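NADP-dependent glyceraldehyde-3-phosphate dehydrogenase (Bacillus halodurans, PDB 3PRL) probably catalyses the NADP+-dependent, non-phosphorylating oxidation of glyceraldehyde 3-phosphate to 3-phosphoglycerate. Local coordinates at residues D[85-90]-D[199-204]; D[177-182]-D[472-477]; D[184-189]-D[224-229]; D[284-289]-D[315-320]; D[395-400]-D[404-409]. All blocks are in the same frame, centred on the assembly; numbering follows the deposited sequence.

Contacts 1, 2 and 3 belong to the coenzyme-binding half of the aldehyde dehydrogenase fold, contacts 4 and 5 to the catalytic half. Along the chain contact 2 opens after the first segment of contact 1 and closes last of all, with strand 474-482 returning to the sheet that holds strand 182-186 of contact 3. Contacts 1 and 3 touch: helix 192-204 follows strand 182-186 and folds back on it, Val-199 CG2 packing on Phe-185 CD2 at 3.7 Å. Contacts 4 and 5 have centres about 23 Å apart, whereas those of contacts 1 and 5 are about 46 Å apart. The coenzyme half is thus completed by strand 474-482, near the C-terminus, joining a sheet built from much earlier chain.

Contact 1. Residues D[85-90]-D[199-204]; sequences EERKEI and VEALAD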
# COMPACT_ATOMS: atom_id res chain seq x y z
N GLU D 85 10.26 -19.80 -23.41
CA GLU D 85 11.02 -18.90 -24.28
C GLU D 85 11.97 -19.67 -25.20
O GLU D 85 12.02 -19.43 -26.41
CB GLU D 85 11.81 -17.96 -23.39
CG GLU D 85 12.66 -16.92 -24.06
CD GLU D 85 13.10 -15.90 -23.05
OE1 GLU D 85 14.25 -16.00 -22.56
OE2 GLU D 85 12.28 -15.03 -22.69
N GLU D 86 12.72 -20.60 -24.60
CA GLU D 86 13.55 -21.56 -25.30
C GLU D 86 12.78 -22.31 -26.40
O GLU D 86 13.32 -22.55 -27.48
CB GLU D 86 14.16 -22.55 -24.29
CG GLU D 86 15.05 -23.62 -24.89
CD GLU D 86 15.75 -24.47 -23.83
OE1 GLU D 86 16.29 -23.90 -22.85
OE2 GLU D 86 15.76 -25.71 -24.00
N ARG D 87 11.54 -22.68 -26.12
CA ARG D 87 10.71 -23.43 -27.08
C ARG D 87 9.74 -22.52 -27.85
O ARG D 87 8.66 -22.97 -28.28
CB ARG D 87 9.99 -24.59 -26.38
CG ARG D 87 10.95 -25.62 -25.80
CD ARG D 87 10.32 -26.53 -24.76
NE ARG D 87 11.34 -27.33 -24.07
CZ ARG D 87 11.09 -28.25 -23.14
NH1 ARG D 87 9.84 -28.52 -22.78
NH2 ARG D 87 12.09 -28.91 -22.58
N LYS D 88 10.13 -21.26 -28.00
CA LYS D 88 9.41 -20.27 -28.81
C LYS D 88 8.82 -20.90 -30.07
O LYS D 88 7.61 -20.84 -30.30
CB LYS D 88 10.38 -19.16 -29.27
CG LYS D 88 10.26 -17.84 -28.55
CD LYS D 88 10.87 -16.67 -29.36
CE LYS D 88 12.40 -16.68 -29.40
NZ LYS D 88 12.96 -17.61 -30.45
N GLU D 89 9.70 -21.53 -30.84
CA GLU D 89 9.43 -21.93 -32.21
C GLU D 89 8.60 -23.20 -32.29
O GLU D 89 7.75 -23.33 -33.17
CB GLU D 89 10.76 -22.12 -32.96
CG GLU D 89 11.36 -20.83 -33.53
CD GLU D 89 11.90 -19.88 -32.47
OE1 GLU D 89 12.66 -20.32 -31.58
OE2 GLU D 89 11.58 -18.67 -32.54
N ILE D 90 8.87 -24.13 -31.39
CA ILE D 90 8.17 -25.41 -31.34
C ILE D 90 6.73 -25.19 -30.88
O ILE D 90 5.78 -25.56 -31.56
CB ILE D 90 8.88 -26.40 -30.38
CG1 ILE D 90 10.29 -26.73 -30.90
CG2 ILE D 90 8.01 -27.66 -30.15
CD1 ILE D 90 11.23 -27.35 -29.88
N VAL D 199 2.38 -27.18 -20.54
CA VAL D 199 2.48 -27.87 -19.24
C VAL D 199 3.71 -28.75 -19.15
O VAL D 199 4.34 -28.86 -18.09
CB VAL D 199 1.21 -28.67 -18.90
CG1 VAL D 199 1.48 -29.76 -17.84
CG2 VAL D 199 0.13 -27.74 -18.42
N GLU D 200 4.06 -29.38 -20.27
CA GLU D 200 5.28 -30.17 -20.38
C GLU D 200 6.52 -29.40 -19.92
O GLU D 200 7.34 -29.94 -19.18
CB GLU D 200 5.47 -30.60 -21.83
CG GLU D 200 4.62 -31.79 -22.23
CD GLU D 200 5.07 -32.41 -23.54
OE1 GLU D 200 6.29 -32.44 -23.81
OE2 GLU D 200 4.18 -32.85 -24.29
N ALA D 201 6.64 -28.17 -20.40
CA ALA D 201 7.74 -27.27 -20.00
C ALA D 201 7.76 -27.03 -18.50
O ALA D 201 8.82 -26.88 -17.92
CB ALA D 201 7.66 -25.95 -20.77
N LEU D 202 6.59 -27.01 -17.86
CA LEU D 202 6.48 -26.82 -16.40
C LEU D 202 6.98 -28.06 -15.66
O LEU D 202 7.66 -27.96 -14.63
CB LEU D 202 5.03 -26.54 -16.00
CG LEU D 202 4.68 -25.69 -14.78
CD1 LEU D 202 3.20 -25.37 -14.81
CD2 LEU D 202 5.03 -26.35 -13.47
N ALA D 203 6.62 -29.22 -16.20
CA ALA D 203 7.09 -30.51 -15.72
C ALA D 203 8.60 -30.64 -15.87
O ALA D 203 9.28 -31.06 -14.94
CB ALA D 203 6.37 -31.64 -16.48
N ASP D 204 9.11 -30.28 -17.05
CA ASP D 204 10.55 -30.36 -17.35
C ASP D 204 11.33 -29.32 -16.53
O ASP D 204 12.56 -29.40 -16.39
CB ASP D 204 10.83 -30.17 -18.86
CG ASP D 204 10.23 -31.30 -19.74
OD1 ASP D 204 9.75 -32.33 -19.23
OD2 ASP D 204 10.25 -31.13 -20.99
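Arg-87 and Asp-204 form a salt bridge on the outside of the coenzyme-binding domain, whose Rossmann-like architecture packs helices against a central sheet. Arg-87 sits at the joint between helices 70-86 and 88-98, and Asp-204 near the C-terminal end of helix 192-204. The ionic part is an end-on grip: both terminal nitrogens of the arginine reach a single oxygen, OD2 of Asp-204. Arginine suits the place because its chain, extended from CG to NE, spans the gap between backbones whose nearest CA atoms, those of Arg-87 and Ala-201, are 8.6 Å apart. The oxygen lies in the guanidinium plane, while the carboxylate is turned 73° against it. The van der Waals part is slight: NH1 of Arg-87 rests 3.7 Å from CA of Ala-201, whose small methyl lets the guanidinium come close to the helix. Beyond the salt bridge, Ala-201 packs on Trp-80 and Leu-84 of helix 70-86. A leucine in place of Arg-87 would probably leave the Asp-204 carboxylate without its positive mate and loosen the tie between the helices. Of the two bonds, NH1 to OD2 of Asp-204 measures 3.2 Å, and NH2 of Arg-87 meets the same oxygen on its anti lone pair at 3.3 Å.

Contact 2. Residues D[177-182]-D[472-477]; sequences LVTGNT and SMTRER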
# COMPACT_ATOMS: atom_id res chain seq x y z
N LEU D 177 -0.13 -21.15 -8.63
CA LEU D 177 0.90 -21.99 -8.03
C LEU D 177 1.85 -21.19 -7.16
O LEU D 177 2.28 -21.65 -6.10
CB LEU D 177 1.74 -22.70 -9.09
CG LEU D 177 1.07 -23.50 -10.22
CD1 LEU D 177 2.15 -23.97 -11.17
CD2 LEU D 177 0.26 -24.68 -9.71
N VAL D 178 2.19 -19.98 -7.62
CA VAL D 178 3.16 -19.19 -6.87
C VAL D 178 2.62 -18.70 -5.53
O VAL D 178 3.40 -18.40 -4.62
CB VAL D 178 3.74 -18.02 -7.69
CG1 VAL D 178 2.76 -16.87 -7.78
CG2 VAL D 178 5.05 -17.58 -7.07
N THR D 179 1.30 -18.64 -5.40
CA THR D 179 0.70 -18.22 -4.12
C THR D 179 0.35 -19.43 -3.28
O THR D 179 -0.22 -19.31 -2.19
CB THR D 179 -0.56 -17.34 -4.28
OG1 THR D 179 -1.61 -18.10 -4.88
CG2 THR D 179 -0.26 -16.09 -5.10
N GLY D 180 0.69 -20.61 -3.79
CA GLY D 180 0.65 -21.82 -2.98
C GLY D 180 -0.58 -22.68 -3.14
O GLY D 180 -0.82 -23.57 -2.33
N ASN D 181 -1.37 -22.40 -4.18
CA ASN D 181 -2.50 -23.25 -4.59
C ASN D 181 -1.96 -24.37 -5.48
O ASN D 181 -0.82 -24.32 -5.89
CB ASN D 181 -3.53 -22.43 -5.37
CG ASN D 181 -4.12 -21.28 -4.55
OD1 ASN D 181 -5.07 -21.49 -3.80
ND2 ASN D 181 -3.56 -20.07 -4.70
N THR D 182 -2.79 -25.38 -5.75
CA THR D 182 -2.51 -26.33 -6.83
C THR D 182 -3.54 -26.15 -7.95
O THR D 182 -4.53 -25.43 -7.79
CB THR D 182 -2.40 -27.78 -6.32
OG1 THR D 182 -3.61 -28.16 -5.65
CG2 THR D 182 -1.23 -27.90 -5.35
N SER D 472 -7.00 -12.79 -6.02
CA SER D 472 -8.15 -13.63 -6.26
C SER D 472 -7.80 -15.10 -5.97
O SER D 472 -8.71 -15.93 -5.81
CB SER D 472 -8.64 -13.45 -7.69
OG SER D 472 -7.66 -13.91 -8.59
N MET D 473 -6.50 -15.38 -5.87
CA MET D 473 -6.00 -16.74 -5.64
C MET D 473 -5.78 -17.05 -4.16
O MET D 473 -5.35 -18.15 -3.81
CB MET D 473 -4.67 -16.95 -6.38
CG MET D 473 -4.68 -16.63 -7.87
SD MET D 473 -5.43 -17.90 -8.92
CE MET D 473 -5.50 -17.06 -10.50
N THR D 474 -6.05 -16.07 -3.31
CA THR D 474 -5.71 -16.14 -1.91
C THR D 474 -6.88 -15.61 -1.08
O THR D 474 -7.92 -15.26 -1.62
CB THR D 474 -4.46 -15.27 -1.60
OG1 THR D 474 -4.53 -14.05 -2.35
CG2 THR D 474 -3.16 -16.00 -1.94
N ARG D 475 -6.66 -15.56 0.23
CA ARG D 475 -7.60 -15.02 1.21
C ARG D 475 -6.78 -14.56 2.43
O ARG D 475 -5.60 -14.97 2.59
CB ARG D 475 -8.70 -16.06 1.60
CG ARG D 475 -8.22 -17.46 2.16
CD ARG D 475 -7.90 -17.45 3.67
NE ARG D 475 -7.75 -18.77 4.30
CZ ARG D 475 -7.66 -18.96 5.62
NH1 ARG D 475 -7.70 -17.92 6.46
NH2 ARG D 475 -7.53 -20.18 6.12
N GLU D 476 -7.39 -13.73 3.27
CA GLU D 476 -6.72 -13.22 4.44
C GLU D 476 -6.61 -14.31 5.50
O GLU D 476 -7.53 -15.12 5.70
CB GLU D 476 -7.42 -11.98 5.01
CG GLU D 476 -7.15 -10.70 4.21
CD GLU D 476 -8.22 -10.40 3.18
OE1 GLU D 476 -8.94 -11.32 2.75
OE2 GLU D 476 -8.35 -9.22 2.79
N ARG D 477 -5.46 -14.30 6.14
CA ARG D 477 -5.12 -15.18 7.23
C ARG D 477 -4.72 -14.29 8.40
O ARG D 477 -3.69 -13.61 8.34
CB ARG D 477 -3.97 -16.09 6.80
CG ARG D 477 -3.40 -16.93 7.94
CD ARG D 477 -2.92 -18.33 7.53
NE ARG D 477 -3.17 -19.13 8.72
CZ ARG D 477 -4.04 -20.12 8.83
NH1 ARG D 477 -4.72 -20.58 7.78
NH2 ARG D 477 -4.20 -20.69 10.01
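With CG beside its own backbone N (chi1 -61°), Asn-181 turns its amide toward Met-473, whose chain, bent at chi2 (-78°), leads its sulfur away from the amide. ND2 of Asn-181 gives a hydrogen bond of 2.8 Å to O of Met-473, the donor tilted 23° from the carbonyl plane. The same nitrogen also bonds the carbonyl of Ala-176, and OD1 accepts from the backbone N of Gly-154, which suits an asparagine: one buried amide serves donor and acceptor needs at once. An alanine at Asn-181 is likely to leave these three buried backbone groups without their mates. Beside the amide, Thr-179 packs with carbon: its CB lies 3.7 Å from CG2 of Thr-474, and its OG1, hydrogen-bonded to Pro-175 O, rests 3.6 Å from CB of Met-473. Between Thr-179 and Asn-181 in sequence, Gly-180 takes the positive phi of a Schellman motif, where a side chain would jam against the preceding carbonyl. Strand 474-482 meets a second subunit, Arg-475 bonding Val-435 O and Arg-477 bonding Leu-433 O of that neighbour. The contact ties a helix end of the coenzyme domain to the root of a strand of the oligomerisation arm familiar in aldehyde dehydrogenases.

Contact 3. Residues D[184-189]-D[224-229]; sequences VFKPAT and DHLVEH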
# COMPACT_ATOMS: atom_id res chain seq x y z
N VAL D 184 -5.96 -27.78 -11.16
CA VAL D 184 -6.56 -28.65 -12.16
C VAL D 184 -6.76 -27.81 -13.41
O VAL D 184 -7.50 -26.82 -13.39
CB VAL D 184 -7.86 -29.28 -11.64
CG1 VAL D 184 -8.53 -30.10 -12.73
CG2 VAL D 184 -7.54 -30.17 -10.47
N PHE D 185 -6.03 -28.16 -14.47
CA PHE D 185 -6.02 -27.43 -15.74
C PHE D 185 -6.87 -28.12 -16.81
O PHE D 185 -6.58 -29.26 -17.21
CB PHE D 185 -4.58 -27.27 -16.25
CG PHE D 185 -4.47 -26.56 -17.61
CD1 PHE D 185 -5.29 -25.46 -17.92
CD2 PHE D 185 -3.53 -26.97 -18.56
CE1 PHE D 185 -5.21 -24.81 -19.15
CE2 PHE D 185 -3.42 -26.31 -19.79
CZ PHE D 185 -4.26 -25.23 -20.09
N LYS D 186 -7.90 -27.43 -17.28
CA LYS D 186 -8.72 -27.90 -18.42
C LYS D 186 -8.64 -26.96 -19.61
O LYS D 186 -9.34 -25.95 -19.63
CB LYS D 186 -10.19 -28.11 -18.00
CG LYS D 186 -11.16 -28.61 -19.14
CD LYS D 186 -10.50 -29.66 -20.05
CE LYS D 186 -11.08 -29.68 -21.46
NZ LYS D 186 -10.05 -30.10 -22.48
N PRO D 187 -7.80 -27.29 -20.63
CA PRO D 187 -7.73 -26.43 -21.82
C PRO D 187 -8.99 -26.53 -22.67
O PRO D 187 -9.69 -27.51 -22.58
CB PRO D 187 -6.55 -27.01 -22.63
CG PRO D 187 -6.38 -28.39 -22.12
CD PRO D 187 -6.82 -28.39 -20.69
N ALA D 188 -9.28 -25.52 -23.49
CA ALA D 188 -10.24 -25.73 -24.56
C ALA D 188 -9.72 -26.90 -25.39
O ALA D 188 -8.50 -27.04 -25.60
CB ALA D 188 -10.36 -24.49 -25.41
N THR D 189 -10.62 -27.76 -25.86
CA THR D 189 -10.20 -28.94 -26.62
C THR D 189 -9.44 -28.53 -27.88
O THR D 189 -8.39 -29.11 -28.22
CB THR D 189 -11.38 -29.91 -26.91
OG1 THR D 189 -11.74 -30.58 -25.71
CG2 THR D 189 -10.99 -30.97 -27.98
N ASP D 224 -19.66 -30.27 -16.35
CA ASP D 224 -20.41 -30.02 -15.12
C ASP D 224 -19.76 -30.61 -13.85
O ASP D 224 -19.65 -29.91 -12.84
CB ASP D 224 -21.85 -30.54 -15.24
CG ASP D 224 -22.64 -29.85 -16.34
OD1 ASP D 224 -22.49 -28.62 -16.56
OD2 ASP D 224 -23.44 -30.54 -16.99
N HIS D 225 -19.34 -31.87 -13.94
CA HIS D 225 -18.69 -32.61 -12.83
C HIS D 225 -17.52 -31.86 -12.20
O HIS D 225 -17.34 -31.90 -10.98
CB HIS D 225 -18.23 -33.98 -13.34
CG HIS D 225 -17.63 -34.87 -12.28
ND1 HIS D 225 -18.40 -35.62 -11.41
CD2 HIS D 225 -16.34 -35.14 -11.97
CE1 HIS D 225 -17.61 -36.31 -10.61
NE2 HIS D 225 -16.35 -36.04 -10.93
N LEU D 226 -16.72 -31.18 -13.03
CA LEU D 226 -15.62 -30.36 -12.53
C LEU D 226 -16.15 -29.16 -11.76
O LEU D 226 -15.80 -28.97 -10.60
CB LEU D 226 -14.75 -29.87 -13.68
CG LEU D 226 -13.77 -30.83 -14.35
CD1 LEU D 226 -13.57 -30.44 -15.81
CD2 LEU D 226 -12.45 -30.84 -13.62
N VAL D 227 -17.01 -28.38 -12.40
CA VAL D 227 -17.52 -27.13 -11.87
C VAL D 227 -18.33 -27.32 -10.58
O VAL D 227 -18.38 -26.42 -9.74
CB VAL D 227 -18.30 -26.36 -12.99
CG1 VAL D 227 -19.53 -25.65 -12.49
CG2 VAL D 227 -17.37 -25.39 -13.69
N GLU D 228 -18.90 -28.52 -10.44
CA GLU D 228 -19.71 -28.92 -9.29
C GLU D 228 -18.94 -29.64 -8.18
O GLU D 228 -19.53 -30.03 -7.19
CB GLU D 228 -20.86 -29.83 -9.76
CG GLU D 228 -21.91 -29.14 -10.63
CD GLU D 228 -22.96 -30.10 -11.21
OE1 GLU D 228 -22.77 -31.34 -11.15
OE2 GLU D 228 -23.98 -29.61 -11.74
N HIS D 229 -17.64 -29.82 -8.35
CA HIS D 229 -16.85 -30.67 -7.44
C HIS D 229 -16.49 -30.01 -6.11
O HIS D 229 -15.78 -29.00 -6.11
CB HIS D 229 -15.57 -31.14 -8.13
CG HIS D 229 -15.10 -32.48 -7.68
ND1 HIS D 229 -14.40 -32.68 -6.51
CD2 HIS D 229 -15.22 -33.70 -8.25
CE1 HIS D 229 -14.12 -33.96 -6.38
NE2 HIS D 229 -14.61 -34.61 -7.42
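Leu-226 faces Val-184 and Lys-186 across the gap between helix 223-227 and strand 182-186, a helix-on-sheet packing of the Rossmann-like coenzyme domain. From CB, which points at the strand, the leucine runs to CG, placed beside the backbone N by its first torsion (chi1 -76°), and there it forks. One branch, CD2, meets CG1 of Val-184 at 4.1 Å, a methyl-to-methyl contact. The other, CD1, comes to 4.5 Å from CG of Lys-186, at the looser edge of the packing. A branched leucine fits because its two methyls can serve two residues, i and i+2, on the same side of one strand, a valine whose beta branching suits an extended backbone and a lysine lending its carbon chain. Phe-185, which falls between them in sequence, turns instead to helix 192-204. On the helix side, Leu-226 also packs on Val-51 of helix 48-65, so the leucine is held between sheet and helix.

The contact stands at the coenzyme site. Lys-186, Thr-189 and Asp-224 bind NADP(+) in a structure of this protein, though this chain carries no coenzyme. The leucine thus packs beside the aliphatic root of a coenzyme-binding lysine, while the lysine bends away beyond it through chi2 (40°). Its tip turns back on its own strand end, where NZ of Lys-186 makes a weak hydrogen bond to O of Pro-187.

Contact 4. Residues D[284-289]-D[315-320]; sequences GAFSYS and ELVEQL
The backbones of Phe-286 and Val-317 come no nearer than 8.7 Å between CA atoms, where the C-terminal ends of helices 274-286 and 303-317 approach each other and a type I beta turn from Val-317 to Leu-320 leads out of the second helix. The Phe-286 ring, with CG beside its backbone N (chi1 -79°), reaches across to both partners. Over one face lies CD1 of Leu-320, 4.0 Å from CG of Phe-286, a methyl laid on the ring near its root. CG2 of Val-317 approaches the far part obliquely, 3.6 Å from CE2 of Phe-286. A flat ring suits the gap because it offers a broad face to the leucine while its outer carbons reach the valine. Ile-331 and Pro-370 also touch the phenylalanine, and Val-282 meets both aliphatic residues, which extends the apolar packing within the catalytic domain. The two helix ends are thus joined here by close-packed carbon, with no hydrogen bond between the segments.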
# COMPACT_ATOMS: atom_id res chain seq x y z
N GLY D 284 -7.15 -3.32 -34.03
CA GLY D 284 -7.83 -3.96 -32.91
C GLY D 284 -9.02 -4.82 -33.28
O GLY D 284 -9.23 -5.87 -32.69
N ALA D 285 -9.82 -4.38 -34.26
CA ALA D 285 -11.04 -5.12 -34.63
C ALA D 285 -10.70 -6.41 -35.33
O ALA D 285 -11.38 -7.42 -35.15
CB ALA D 285 -11.98 -4.26 -35.51
N PHE D 286 -9.61 -6.38 -36.11
CA PHE D 286 -9.32 -7.42 -37.08
C PHE D 286 -8.15 -8.28 -36.72
O PHE D 286 -7.84 -9.24 -37.44
CB PHE D 286 -9.06 -6.79 -38.44
CG PHE D 286 -10.30 -6.42 -39.15
CD1 PHE D 286 -11.16 -7.41 -39.62
CD2 PHE D 286 -10.66 -5.09 -39.31
CE1 PHE D 286 -12.32 -7.07 -40.25
CE2 PHE D 286 -11.84 -4.74 -39.97
CZ PHE D 286 -12.66 -5.74 -40.44
N SER D 287 -7.48 -7.92 -35.63
CA SER D 287 -6.44 -8.73 -35.01
C SER D 287 -7.00 -10.11 -34.75
O SER D 287 -8.09 -10.25 -34.20
CB SER D 287 -5.98 -8.09 -33.70
OG SER D 287 -5.26 -9.00 -32.89
N TYR D 288 -6.25 -11.14 -35.14
CA TYR D 288 -6.68 -12.54 -35.08
C TYR D 288 -8.09 -12.77 -35.64
O TYR D 288 -8.89 -13.55 -35.10
CB TYR D 288 -6.47 -13.12 -33.66
CG TYR D 288 -6.72 -14.61 -33.51
CD1 TYR D 288 -6.20 -15.54 -34.41
CD2 TYR D 288 -7.46 -15.09 -32.43
CE1 TYR D 288 -6.43 -16.92 -34.24
CE2 TYR D 288 -7.70 -16.44 -32.25
CZ TYR D 288 -7.18 -17.36 -33.15
OH TYR D 288 -7.45 -18.71 -32.97
N SER D 289 -8.37 -12.10 -36.77
CA SER D 289 -9.66 -12.17 -37.47
C SER D 289 -10.90 -11.90 -36.61
O SER D 289 -11.99 -12.41 -36.92
CB SER D 289 -9.82 -13.52 -38.21
OG SER D 289 -8.92 -13.63 -39.30
N GLU D 315 -9.63 1.80 -46.64
CA GLU D 315 -8.30 1.68 -47.25
C GLU D 315 -7.43 0.65 -46.54
O GLU D 315 -6.88 -0.25 -47.19
CB GLU D 315 -7.58 3.04 -47.30
CG GLU D 315 -6.25 3.03 -48.05
CD GLU D 315 -5.21 3.97 -47.45
OE1 GLU D 315 -4.51 4.67 -48.22
OE2 GLU D 315 -5.10 4.03 -46.20
N LEU D 316 -7.32 0.77 -45.21
CA LEU D 316 -6.48 -0.13 -44.42
C LEU D 316 -7.00 -1.57 -44.50
O LEU D 316 -6.22 -2.50 -44.55
CB LEU D 316 -6.36 0.35 -42.97
CG LEU D 316 -5.86 1.78 -42.69
CD1 LEU D 316 -6.24 2.21 -41.28
CD2 LEU D 316 -4.35 1.94 -42.90
N VAL D 317 -8.33 -1.72 -44.52
CA VAL D 317 -8.99 -3.03 -44.61
C VAL D 317 -8.67 -3.76 -45.93
O VAL D 317 -8.43 -4.97 -45.94
CB VAL D 317 -10.52 -2.89 -44.37
CG1 VAL D 317 -11.31 -4.01 -45.04
CG2 VAL D 317 -10.82 -2.82 -42.86
N GLU D 318 -8.66 -3.01 -47.03
CA GLU D 318 -8.22 -3.52 -48.33
C GLU D 318 -6.71 -3.78 -48.40
O GLU D 318 -6.22 -4.40 -49.35
CB GLU D 318 -8.65 -2.56 -49.45
CG GLU D 318 -9.96 -2.96 -50.11
CD GLU D 318 -10.88 -1.77 -50.37
OE1 GLU D 318 -10.39 -0.62 -50.39
OE2 GLU D 318 -12.09 -2.01 -50.56
N GLN D 319 -5.98 -3.31 -47.39
CA GLN D 319 -4.54 -3.57 -47.26
C GLN D 319 -4.28 -4.88 -46.51
O GLN D 319 -3.16 -5.41 -46.54
CB GLN D 319 -3.85 -2.41 -46.52
CG GLN D 319 -3.08 -1.40 -47.37
CD GLN D 319 -1.94 -0.72 -46.58
OE1 GLN D 319 -1.86 -0.83 -45.35
NE2 GLN D 319 -1.06 -0.02 -47.29
N LEU D 320 -5.30 -5.38 -45.80
CA LEU D 320 -5.17 -6.63 -45.04
C LEU D 320 -5.04 -7.83 -45.98
O LEU D 320 -5.84 -7.98 -46.92
CB LEU D 320 -6.34 -6.84 -44.07
CG LEU D 320 -6.71 -5.69 -43.14
CD1 LEU D 320 -7.99 -6.01 -42.41
CD2 LEU D 320 -5.58 -5.33 -42.16

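Contact 5. Residues D[395-400]-D[404-409]; sequences IRVKDA and ISLSNQ
The peptide carbonyl of Ala-400 is the flat group of this contact, and it takes a bond on its oxygen: the backbone N of Ile-404 donates to O of Ala-400 at 2.6 Å. This is the i to i+4 bond of the first turn of helix 400-409. Alongside the oxygen lies CG1 of Ile-404, which the first torsion (chi1 -71°) sets beside the backbone N. A small alanine suits this first turn, where it and Ile-404 both pack on Ile-429 of helix 423-431. Just before it, Asp-399 is the N-cap, its OD1 taking the backbone N of Glu-402 that has no helical acceptor of its own.

Farther along, Leu-406 reaches back to strand 391-397. Branched at CG, it sets one methyl, CD1, against both strand residues, 4.4 Å from CG2 of Ile-395 and 4.5 Å from CG2 of Val-397, and Phe-300 of the adjacent strand touches all three residues. Beta-branched residues suit the strand. The contact is thus a beta-alpha connection of the catalytic domain, strand 391-397 passing into helix 400-409, with two kinds of hold: directional polar bonds fix where the helix starts, and a loose apolar contact lays it on the sheet.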
# COMPACT_ATOMS: atom_id res chain seq x y z
N ILE D 395 -21.46 2.68 -37.06
CA ILE D 395 -22.75 3.23 -36.68
C ILE D 395 -22.64 4.74 -36.68
O ILE D 395 -21.88 5.33 -35.92
CB ILE D 395 -23.25 2.65 -35.32
CG1 ILE D 395 -23.51 1.14 -35.45
CG2 ILE D 395 -24.52 3.36 -34.87
CD1 ILE D 395 -23.67 0.40 -34.13
N ARG D 396 -23.37 5.37 -37.60
CA ARG D 396 -23.31 6.81 -37.76
C ARG D 396 -24.13 7.45 -36.63
O ARG D 396 -25.32 7.18 -36.49
CB ARG D 396 -23.79 7.26 -39.15
CG ARG D 396 -23.61 6.22 -40.26
CD ARG D 396 -23.26 6.85 -41.60
NE ARG D 396 -21.82 6.78 -41.88
CZ ARG D 396 -21.20 7.45 -42.85
NH1 ARG D 396 -21.87 8.28 -43.64
NH2 ARG D 396 -19.89 7.31 -43.01
N VAL D 397 -23.46 8.26 -35.83
CA VAL D 397 -24.07 8.84 -34.63
C VAL D 397 -24.07 10.38 -34.71
O VAL D 397 -23.33 10.95 -35.51
CB VAL D 397 -23.36 8.29 -33.37
CG1 VAL D 397 -23.83 8.98 -32.12
CG2 VAL D 397 -23.59 6.79 -33.24
N LYS D 398 -24.89 11.03 -33.89
CA LYS D 398 -24.96 12.50 -33.87
C LYS D 398 -23.97 13.12 -32.89
O LYS D 398 -23.34 14.13 -33.20
CB LYS D 398 -26.38 12.97 -33.54
CG LYS D 398 -26.82 14.24 -34.29
CD LYS D 398 -27.73 15.16 -33.45
CE LYS D 398 -28.94 14.42 -32.83
NZ LYS D 398 -29.63 15.23 -31.78
N ASP D 399 -23.85 12.53 -31.70
CA ASP D 399 -22.97 13.07 -30.67
C ASP D 399 -22.42 11.99 -29.74
O ASP D 399 -22.70 10.80 -29.93
CB ASP D 399 -23.70 14.16 -29.88
CG ASP D 399 -25.07 13.72 -29.38
OD1 ASP D 399 -25.27 12.52 -29.14
OD2 ASP D 399 -25.94 14.59 -29.22
N ALA D 400 -21.63 12.41 -28.76
CA ALA D 400 -21.12 11.51 -27.75
C ALA D 400 -22.28 10.94 -26.93
O ALA D 400 -22.27 9.77 -26.56
CB ALA D 400 -20.12 12.24 -26.83
N ILE D 404 -22.80 7.27 -26.12
CA ILE D 404 -22.82 6.77 -24.73
C ILE D 404 -24.00 5.84 -24.51
O ILE D 404 -23.84 4.74 -24.00
CB ILE D 404 -22.89 7.95 -23.72
CG1 ILE D 404 -21.56 8.72 -23.69
CG2 ILE D 404 -23.30 7.46 -22.31
CD1 ILE D 404 -21.55 9.94 -22.77
N SER D 405 -25.18 6.29 -24.92
CA SER D 405 -26.43 5.55 -24.76
C SER D 405 -26.45 4.19 -25.47
O SER D 405 -26.74 3.15 -24.86
CB SER D 405 -27.60 6.42 -25.24
OG SER D 405 -28.82 5.72 -25.20
N LEU D 406 -26.16 4.21 -26.77
CA LEU D 406 -26.12 2.99 -27.58
C LEU D 406 -25.01 2.04 -27.12
O LEU D 406 -25.14 0.82 -27.24
CB LEU D 406 -25.92 3.35 -29.05
CG LEU D 406 -27.16 3.79 -29.84
CD1 LEU D 406 -26.76 4.39 -31.19
CD2 LEU D 406 -28.09 2.60 -30.03
N SER D 407 -23.94 2.63 -26.61
CA SER D 407 -22.84 1.89 -26.02
C SER D 407 -23.35 1.12 -24.80
O SER D 407 -23.15 -0.09 -24.70
CB SER D 407 -21.72 2.87 -25.62
OG SER D 407 -20.83 2.29 -24.70
N ASN D 408 -24.06 1.82 -23.92
CA ASN D 408 -24.52 1.23 -22.67
C ASN D 408 -25.66 0.24 -22.80
O ASN D 408 -25.89 -0.56 -21.89
CB ASN D 408 -24.85 2.31 -21.65
CG ASN D 408 -23.61 3.00 -21.15
OD1 ASN D 408 -22.50 2.50 -21.32
ND2 ASN D 408 -23.79 4.17 -20.55
N GLN D 409 -26.36 0.30 -23.94
CA GLN D 409 -27.49 -0.60 -24.20
C GLN D 409 -27.10 -2.06 -24.38
O GLN D 409 -27.92 -2.94 -24.10
CB GLN D 409 -28.31 -0.14 -25.40
CG GLN D 409 -29.51 0.70 -25.03
CD GLN D 409 -30.10 1.49 -26.20
OE1 GLN D 409 -30.49 2.64 -26.02
NE2 GLN D 409 -30.15 0.89 -27.38